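Local structure of anopheles Plasmodium-responsive Leucine-rich repeat protein 1B (Anopheles gambiae, 4XGO) at residues M8-T11 and A17-A20; Q275-D280 and V285-S290; L298-N303 and R311-N316. The protein probably acts in the mosquito's response to Plasmodium as a leucine-rich repeat protein that binds partner proteins, this chain being its leucine-rich repeat domain. All coordinates share one frame; numbering follows the deposited sequence.

Contact 1: residues M8-T11 and A17-A20; sequences MHLT and ALLA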
loop_
_atom_site.group_PDB
_atom_site.type_symbol
_atom_site.label_atom_id
_atom_site.label_comp_id
_atom_site.label_asym_id
_atom_site.label_seq_id
_atom_site.Cartn_x
_atom_site.Cartn_y
_atom_site.Cartn_z
ATOM N N MET A 8 -17.114 5.678 8.409
ATOM C CA MET A 8 -18.488 5.505 8.886
ATOM C C MET A 8 -18.557 4.503 10.025
ATOM O O MET A 8 -17.686 3.635 10.170
ATOM C CB MET A 8 -19.411 5.078 7.746
ATOM C CG MET A 8 -19.274 3.638 7.262
ATOM S SD MET A 8 -20.566 3.136 6.088
ATOM C CE MET A 8 -21.824 2.576 7.205
ATOM N N HIS A 9 -19.582 4.667 10.862
ATOM C CA HIS A 9 -19.920 3.702 11.905
ATOM C C HIS A 9 -21.033 2.821 11.341
ATOM O O HIS A 9 -22.015 3.340 10.776
ATOM C CB HIS A 9 -20.434 4.415 13.180
ATOM C CG HIS A 9 -19.354 5.009 14.036
ATOM N ND1 HIS A 9 -19.418 4.997 15.416
ATOM C CD2 HIS A 9 -18.190 5.629 13.721
ATOM C CE1 HIS A 9 -18.339 5.581 15.910
ATOM N NE2 HIS A 9 -17.581 5.979 14.902
ATOM N N LEU A 10 -20.889 1.507 11.453
ATOM C CA LEU A 10 -21.925 0.589 11.044
ATOM C C LEU A 10 -22.842 0.298 12.229
ATOM O O LEU A 10 -22.477 -0.432 13.154
ATOM C CB LEU A 10 -21.355 -0.710 10.499
ATOM C CG LEU A 10 -22.380 -1.565 9.745
ATOM C CD1 LEU A 10 -22.774 -0.896 8.445
ATOM C CD2 LEU A 10 -21.824 -2.958 9.484
ATOM N N THR A 11 -24.039 0.875 12.169
ATOM C CA THR A 11 -25.030 0.778 13.247
ATOM C C THR A 11 -26.310 0.208 12.649
ATOM O O THR A 11 -26.440 0.120 11.423
ATOM C CB THR A 11 -25.266 2.165 13.898
ATOM O OG1 THR A 11 -26.089 3.002 13.061
ATOM C CG2 THR A 11 -23.955 2.864 14.159
ATOM N N ALA A 17 -30.159 2.088 6.363
ATOM C CA ALA A 17 -30.140 3.057 5.268
ATOM C C ALA A 17 -29.411 2.498 4.049
ATOM O O ALA A 17 -29.891 2.635 2.915
ATOM C CB ALA A 17 -29.571 4.383 5.724
ATOM N N LEU A 18 -28.274 1.847 4.274
ATOM C CA LEU A 18 -27.568 1.144 3.205
ATOM C C LEU A 18 -28.407 0.083 2.509
ATOM O O LEU A 18 -28.476 0.043 1.291
ATOM C CB LEU A 18 -26.306 0.467 3.742
ATOM C CG LEU A 18 -25.054 1.297 3.891
ATOM C CD1 LEU A 18 -24.013 0.446 4.607
ATOM C CD2 LEU A 18 -24.545 1.777 2.537
ATOM N N LEU A 19 -29.017 -0.803 3.292
ATOM C CA LEU A 19 -29.860 -1.870 2.736
ATOM C C LEU A 19 -31.021 -1.303 1.912
ATOM O O LEU A 19 -31.339 -1.838 0.859
ATOM C CB LEU A 19 -30.402 -2.791 3.848
ATOM C CG LEU A 19 -29.348 -3.630 4.588
ATOM C CD1 LEU A 19 -29.922 -4.275 5.845
ATOM C CD2 LEU A 19 -28.695 -4.673 3.684
ATOM N N ALA A 20 -31.615 -0.199 2.371
ATOM C CA ALA A 20 -32.718 0.444 1.638
ATOM C C ALA A 20 -32.231 0.958 0.283
ATOM O O ALA A 20 -32.915 0.802 -0.742
ATOM C CB ALA A 20 -33.300 1.590 2.446
#
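Met-8 and Leu-18 meet tip to tip between strand 8-10 and helix 12-23. This apolar contact is small. The methyl CE of Met-8 lies 4.0 Å from CD1 of Leu-18. The Met-8 chain is extended at chi2 and bends at chi3 (-87°), which brings CE to the leucine. Leu-10 adds a looser touch, with its CD1 4.3 Å from the same Leu-18 CD1. Leu-18 CD1 therefore meets both Met-8 and Leu-10, and about 77 Å² is buried in all.

The polar interactions lie in the turn between strand and helix. Thr-11 takes the N-cap position, and its side chain caps a backbone N of the helix. Thr-14 OG1 is hydrogen-bonded to His-9 O and Thr-11 N, which ties the strand end to the first helix turn.

At this N-terminal end of the leucine-rich repeat domain, the strand-turn-helix element continues a sheet of the second subunit: residues 8-10 pair in parallel with one of its strands. There Met-8 packs on Ile-35 and Leu-10 on Phe-43, both of that subunit. The contact between 8-11 and 17-20 is wholly apolar, so shape and burial, rather than directed bonds, set how these side chains meet.

Contact 2: residues Q275-D280 and V285-S290; sequences QYLYLD and VTFKLS
Leu-279 and Phe-287 make the tight part of this contact. CD1 of Leu-279 sits over one face of the Phe-287 ring, 3.8 Å from its centroid and 20° off the ring normal. This is a CH-pi contact. The methyl is offset toward the rim, and its nearest ring atom is Phe-287 CE2 at 3.6 Å. The two side chains cross at about a right angle. Phe-287 holds its CG opposite the backbone N (chi1 179°), which carries the ring inward to the strand side chains. Leu-277 and Phe-287 approach from opposite directions. CD2 of Leu-277 meets the ring obliquely, 4.0 Å from Phe-287 CZ.

The fold explains this layout. Strand 276-278 is one of the parallel strands of the leucine-rich repeat solenoid, and 285-290 is the return part of the same coil. Leu-277 and Leu-279 point inward from the strand side, and Phe-287 and Leu-289 point inward from the other. The neighbouring layers close the core along the solenoid axis. Leu-277 packs on Leu-254 and Leu-298, while Phe-287 and Leu-289 pack on Leu-313 of helix 307-316. The Phe-287 ring also meets His-266, with the planes at about 60°.

The packing is looser at Leu-289. Its CD2 reaches CD2 of Leu-277 at 4.2 Å, and it gives up less surface than the other three. Leu-289 is partly exposed, whereas Leu-277, Leu-279 and Phe-287 are buried. On the solvent side of the return segment, Thr-286 and Lys-288, which alternate with Phe-287 and Leu-289, are exposed, as is Val-285 at its start. Lys-288 O is nevertheless bonded to His-266 NE2, and Leu-289 O to Asn-316 ND2.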
loop_
_atom_site.group_PDB
_atom_site.type_symbol
_atom_site.label_atom_id
_atom_site.label_comp_id
_atom_site.label_asym_id
_atom_site.label_seq_id
_atom_site.Cartn_x
_atom_site.Cartn_y
_atom_site.Cartn_z
ATOM N N GLN A 275 0.128 33.342 16.787
ATOM C CA GLN A 275 0.105 32.409 17.906
ATOM C C GLN A 275 1.179 31.337 17.816
ATOM O O GLN A 275 1.664 30.847 18.847
ATOM C CB GLN A 275 -1.280 31.755 17.987
ATOM C CG GLN A 275 -2.363 32.779 18.267
ATOM C CD GLN A 275 -3.759 32.197 18.225
ATOM O OE1 GLN A 275 -3.956 30.998 18.415
ATOM N NE2 GLN A 275 -4.737 33.047 17.957
ATOM N N TYR A 276 1.541 30.954 16.588
ATOM C CA TYR A 276 2.516 29.900 16.369
ATOM C C TYR A 276 3.542 30.408 15.357
ATOM O O TYR A 276 3.177 30.820 14.254
ATOM C CB TYR A 276 1.839 28.647 15.843
ATOM C CG TYR A 276 0.767 28.121 16.764
ATOM C CD1 TYR A 276 -0.517 28.638 16.725
ATOM C CD2 TYR A 276 1.052 27.131 17.690
ATOM C CE1 TYR A 276 -1.510 28.162 17.573
ATOM C CE2 TYR A 276 0.078 26.648 18.548
ATOM C CZ TYR A 276 -1.201 27.167 18.486
ATOM O OH TYR A 276 -2.185 26.693 19.335
ATOM N N LEU A 277 4.812 30.421 15.766
ATOM C CA LEU A 277 5.884 30.900 14.900
ATOM C C LEU A 277 7.024 29.923 15.012
ATOM O O LEU A 277 7.564 29.727 16.113
ATOM C CB LEU A 277 6.337 32.288 15.342
ATOM C CG LEU A 277 7.539 32.910 14.601
ATOM C CD1 LEU A 277 7.256 33.018 13.122
ATOM C CD2 LEU A 277 7.844 34.286 15.172
ATOM N N TYR A 278 7.375 29.288 13.892
ATOM C CA TYR A 278 8.413 28.271 13.879
ATOM C C TYR A 278 9.639 28.752 13.113
ATOM O O TYR A 278 9.568 28.922 11.889
ATOM C CB TYR A 278 7.902 26.985 13.264
ATOM C CG TYR A 278 6.631 26.499 13.927
ATOM C CD1 TYR A 278 6.667 25.929 15.190
ATOM C CD2 TYR A 278 5.417 26.642 13.305
ATOM C CE1 TYR A 278 5.492 25.500 15.816
ATOM C CE2 TYR A 278 4.235 26.204 13.901
ATOM C CZ TYR A 278 4.286 25.634 15.154
ATOM O OH TYR A 278 3.091 25.222 15.752
ATOM N N LEU A 279 10.745 28.956 13.844
ATOM C CA LEU A 279 12.006 29.438 13.263
ATOM C C LEU A 279 13.146 28.453 13.380
ATOM O O LEU A 279 14.292 28.756 12.986
ATOM C CB LEU A 279 12.424 30.750 13.920
ATOM C CG LEU A 279 11.435 31.893 13.829
ATOM C CD1 LEU A 279 11.972 33.075 14.606
ATOM C CD2 LEU A 279 11.154 32.245 12.372
ATOM N N ASP A 280 12.864 27.267 13.913
ATOM C CA ASP A 280 13.917 26.306 14.160
ATOM C C ASP A 280 14.567 25.853 12.850
ATOM O O ASP A 280 13.942 25.858 11.785
ATOM C CB ASP A 280 13.391 25.091 14.968
ATOM C CG ASP A 280 12.336 24.324 14.219
ATOM O OD1 ASP A 280 11.158 24.710 14.279
ATOM O OD2 ASP A 280 12.699 23.357 13.505
ATOM N N VAL A 285 20.751 34.824 13.510
ATOM C CA VAL A 285 21.677 35.344 14.524
ATOM C C VAL A 285 20.968 36.309 15.480
ATOM O O VAL A 285 21.130 36.237 16.715
ATOM C CB VAL A 285 22.871 36.043 13.829
ATOM C CG1 VAL A 285 23.785 36.750 14.838
ATOM C CG2 VAL A 285 23.644 35.039 12.984
ATOM N N THR A 286 20.222 37.245 14.905
ATOM C CA THR A 286 19.401 38.154 15.679
ATOM C C THR A 286 17.982 38.127 15.122
ATOM O O THR A 286 17.772 37.915 13.944
ATOM C CB THR A 286 19.957 39.600 15.683
ATOM O OG1 THR A 286 19.857 40.179 14.375
ATOM C CG2 THR A 286 21.401 39.613 16.116
ATOM N N PHE A 287 17.025 38.362 15.996
ATOM C CA PHE A 287 15.621 38.404 15.636
ATOM C C PHE A 287 14.895 39.146 16.755
ATOM O O PHE A 287 15.293 39.055 17.911
ATOM C CB PHE A 287 15.075 36.979 15.506
ATOM C CG PHE A 287 13.623 36.922 15.163
ATOM C CD1 PHE A 287 13.176 37.341 13.926
ATOM C CD2 PHE A 287 12.698 36.469 16.096
ATOM C CE1 PHE A 287 11.820 37.296 13.614
ATOM C CE2 PHE A 287 11.349 36.435 15.798
ATOM C CZ PHE A 287 10.910 36.835 14.557
ATOM N N LYS A 288 13.847 39.884 16.412
ATOM C CA LYS A 288 13.128 40.698 17.380
ATOM C C LYS A 288 11.643 40.383 17.372
ATOM O O LYS A 288 11.069 40.106 16.330
ATOM C CB LYS A 288 13.306 42.180 17.059
ATOM C CG LYS A 288 14.746 42.652 17.149
ATOM C CD LYS A 288 14.869 44.112 16.744
ATOM C CE LYS A 288 16.206 44.680 17.171
ATOM N NZ LYS A 288 16.485 45.983 16.499
ATOM N N LEU A 289 11.042 40.438 18.559
ATOM C CA LEU A 289 9.593 40.431 18.704
ATOM C C LEU A 289 9.213 41.508 19.725
ATOM O O LEU A 289 10.024 41.891 20.567
ATOM C CB LEU A 289 9.094 39.066 19.183
ATOM C CG LEU A 289 9.184 37.850 18.255
ATOM C CD1 LEU A 289 8.710 36.611 19.000
ATOM C CD2 LEU A 289 8.375 38.044 16.978
ATOM N N SER A 290 7.983 42.000 19.636
ATOM C CA SER A 290 7.444 42.902 20.659
ATOM C C SER A 290 6.977 42.069 21.862
ATOM O O SER A 290 7.186 40.858 21.900
ATOM C CB SER A 290 6.281 43.710 20.092
ATOM O OG SER A 290 5.111 42.911 20.055
#

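Contact 3: residues L298-N303 and R311-N316; sequences LTLSHN and RALFRN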
loop_
_atom_site.group_PDB
_atom_site.type_symbol
_atom_site.label_atom_id
_atom_site.label_comp_id
_atom_site.label_asym_id
_atom_site.label_seq_id
_atom_site.Cartn_x
_atom_site.Cartn_y
_atom_site.Cartn_z
ATOM N N LEU A 298 6.635 28.986 20.056
ATOM C CA LEU A 298 7.720 29.634 19.330
ATOM C C LEU A 298 8.858 28.646 19.314
ATOM O O LEU A 298 9.275 28.179 20.380
ATOM C CB LEU A 298 8.167 30.906 20.059
ATOM C CG LEU A 298 9.395 31.663 19.540
ATOM C CD1 LEU A 298 9.131 32.237 18.154
ATOM C CD2 LEU A 298 9.777 32.793 20.478
ATOM N N THR A 299 9.375 28.302 18.140
ATOM C CA THR A 299 10.532 27.415 18.089
ATOM C C THR A 299 11.750 28.166 17.561
ATOM O O THR A 299 11.652 28.956 16.627
ATOM C CB THR A 299 10.276 26.152 17.271
ATOM O OG1 THR A 299 9.983 26.499 15.906
ATOM C CG2 THR A 299 9.121 25.363 17.877
ATOM N N LEU A 300 12.876 27.940 18.211
ATOM C CA LEU A 300 14.103 28.720 17.995
ATOM C C LEU A 300 15.386 27.894 17.878
ATOM O O LEU A 300 16.460 28.459 17.618
ATOM C CB LEU A 300 14.283 29.684 19.175
ATOM C CG LEU A 300 13.166 30.683 19.438
ATOM C CD1 LEU A 300 13.454 31.441 20.718
ATOM C CD2 LEU A 300 13.001 31.625 18.252
ATOM N N SER A 301 15.306 26.579 18.061
ATOM C CA SER A 301 16.517 25.773 18.160
ATOM C C SER A 301 17.198 25.621 16.806
ATOM O O SER A 301 16.600 25.929 15.756
ATOM C CB SER A 301 16.238 24.383 18.764
ATOM O OG SER A 301 15.389 23.629 17.921
ATOM N N HIS A 302 18.457 25.177 16.845
ATOM C CA HIS A 302 19.258 24.942 15.652
ATOM C C HIS A 302 19.352 26.198 14.783
ATOM O O HIS A 302 18.963 26.188 13.604
ATOM C CB HIS A 302 18.703 23.762 14.868
ATOM C CG HIS A 302 18.760 22.490 15.643
ATOM N ND1 HIS A 302 19.813 21.606 15.529
ATOM C CD2 HIS A 302 17.945 21.989 16.599
ATOM C CE1 HIS A 302 19.620 20.590 16.353
ATOM N NE2 HIS A 302 18.494 20.798 17.010
ATOM N N ASN A 303 19.830 27.269 15.420
ATOM C CA ASN A 303 20.136 28.518 14.745
ATOM C C ASN A 303 21.563 28.936 15.082
ATOM O O ASN A 303 22.400 28.063 15.329
ATOM C CB ASN A 303 19.073 29.572 15.058
ATOM C CG ASN A 303 17.859 29.450 14.140
ATOM O OD1 ASN A 303 17.942 29.754 12.953
ATOM N ND2 ASN A 303 16.748 28.977 14.671
ATOM N N ARG A 311 18.424 36.719 24.515
ATOM C CA ARG A 311 17.995 37.147 25.856
ATOM C C ARG A 311 16.950 38.258 25.802
ATOM O O ARG A 311 16.012 38.258 26.600
ATOM C CB ARG A 311 19.178 37.604 26.693
ATOM C CG ARG A 311 19.992 36.453 27.253
ATOM C CD ARG A 311 20.943 36.945 28.324
ATOM N NE ARG A 311 22.038 37.739 27.782
ATOM C CZ ARG A 311 23.279 37.305 27.598
ATOM N NH1 ARG A 311 23.623 36.054 27.901
ATOM N NH2 ARG A 311 24.191 38.128 27.103
ATOM N N ALA A 312 17.108 39.190 24.861
ATOM C CA ALA A 312 16.090 40.220 24.618
ATOM C C ALA A 312 14.769 39.607 24.171
ATOM O O ALA A 312 13.700 40.130 24.474
ATOM C CB ALA A 312 16.581 41.224 23.586
ATOM N N LEU A 313 14.847 38.503 23.434
ATOM C CA LEU A 313 13.665 37.777 22.974
ATOM C C LEU A 313 12.885 37.151 24.137
ATOM O O LEU A 313 11.650 37.198 24.156
ATOM C CB LEU A 313 14.082 36.686 21.976
ATOM C CG LEU A 313 13.165 36.344 20.813
ATOM C CD1 LEU A 313 12.843 37.572 19.976
ATOM C CD2 LEU A 313 13.835 35.283 19.954
ATOM N N PHE A 314 13.595 36.558 25.099
ATOM C CA PHE A 314 12.932 35.950 26.267
ATOM C C PHE A 314 12.292 37.009 27.162
ATOM O O PHE A 314 11.231 36.776 27.732
ATOM C CB PHE A 314 13.900 35.120 27.125
ATOM C CG PHE A 314 14.548 33.969 26.403
ATOM C CD1 PHE A 314 13.830 33.161 25.532
ATOM C CD2 PHE A 314 15.888 33.677 26.629
ATOM C CE1 PHE A 314 14.442 32.102 24.883
ATOM C CE2 PHE A 314 16.503 32.617 25.987
ATOM C CZ PHE A 314 15.780 31.826 25.117
ATOM N N ARG A 315 12.940 38.162 27.293
ATOM C CA ARG A 315 12.376 39.270 28.073
ATOM C C ARG A 315 11.026 39.753 27.519
ATOM O O ARG A 315 10.202 40.269 28.270
ATOM C CB ARG A 315 13.370 40.439 28.173
ATOM C CG ARG A 315 14.546 40.161 29.104
ATOM C CD ARG A 315 15.408 41.397 29.332
ATOM N NE ARG A 315 16.146 41.786 28.134
ATOM N N ASN A 316 10.799 39.575 26.216
ATOM C CA ASN A 316 9.540 39.989 25.583
ATOM C C ASN A 316 8.497 38.872 25.416
ATOM O O ASN A 316 7.297 39.144 25.410
ATOM C CB ASN A 316 9.827 40.647 24.227
ATOM C CG ASN A 316 10.596 41.949 24.363
ATOM O OD1 ASN A 316 11.142 42.260 25.426
ATOM N ND2 ASN A 316 10.640 42.720 23.287
#
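The C-terminal end of the leucine-rich repeat solenoid is covered by helix 307-316, and Leu-300 and Leu-313 meet there. Leu-300 follows the last strand of the parallel array, 297-299, and is buried. It points at the helix and meets Leu-313 tip to tip. Both methyls of Leu-300 face one methyl of Leu-313: CD2 of Leu-313 is 3.9 Å from CD1 of Leu-300 and 4.1 Å from its CD2. Phe-314 joins from the next helix position. Its CE1 lies 4.3 Å from Leu-300 CD1, and this methyl approaches the ring obliquely. Leu-339 packs against both Leu-300 and Phe-314. Disulfides Cys-307 to Cys-341 and Cys-329 to Cys-340 close this region, consistent with a cysteine-rich C-terminal cap.

The turn after Leu-300 is held by Asn-303. Its ND2 donates to Leu-300 O at 3.0 Å in a nearly straight bond (172°). Leu-300 O lies close to the amide plane of Asn-303, and ND2 stands above the carbonyl plane of Leu-300. Leu-300 O also bonds to Trp-305 NE1. Asn-303 ND2 also bonds to Leu-279 O, and OD1 to Ile-284 N. Such an inward asparagine is the conserved one of the LxxLxLxxN motif of leucine-rich repeats.

Overall arrangement
The three contacts follow one another along the chain, from contact 1 to contact 3. Contact 1 stands apart. Its centre is about 50 Å from that of contact 2 and about 53 Å from that of contact 3, and it joins the N-terminal strand 8-10 to helix 12-23. Contacts 2 and 3 are adjacent, with centres about 7 Å apart. Their strands, 276-278 and 297-299, are neighbours in the parallel array. Asp-280 OD1 and Thr-299 OG1 lie 2.7 Å apart, a probable hydrogen bond between the two coils. The loop of contact 2 packs on the helix of contact 3. The set thus combines an N-terminal element at the subunit interface with the last coils and their C-terminal cap.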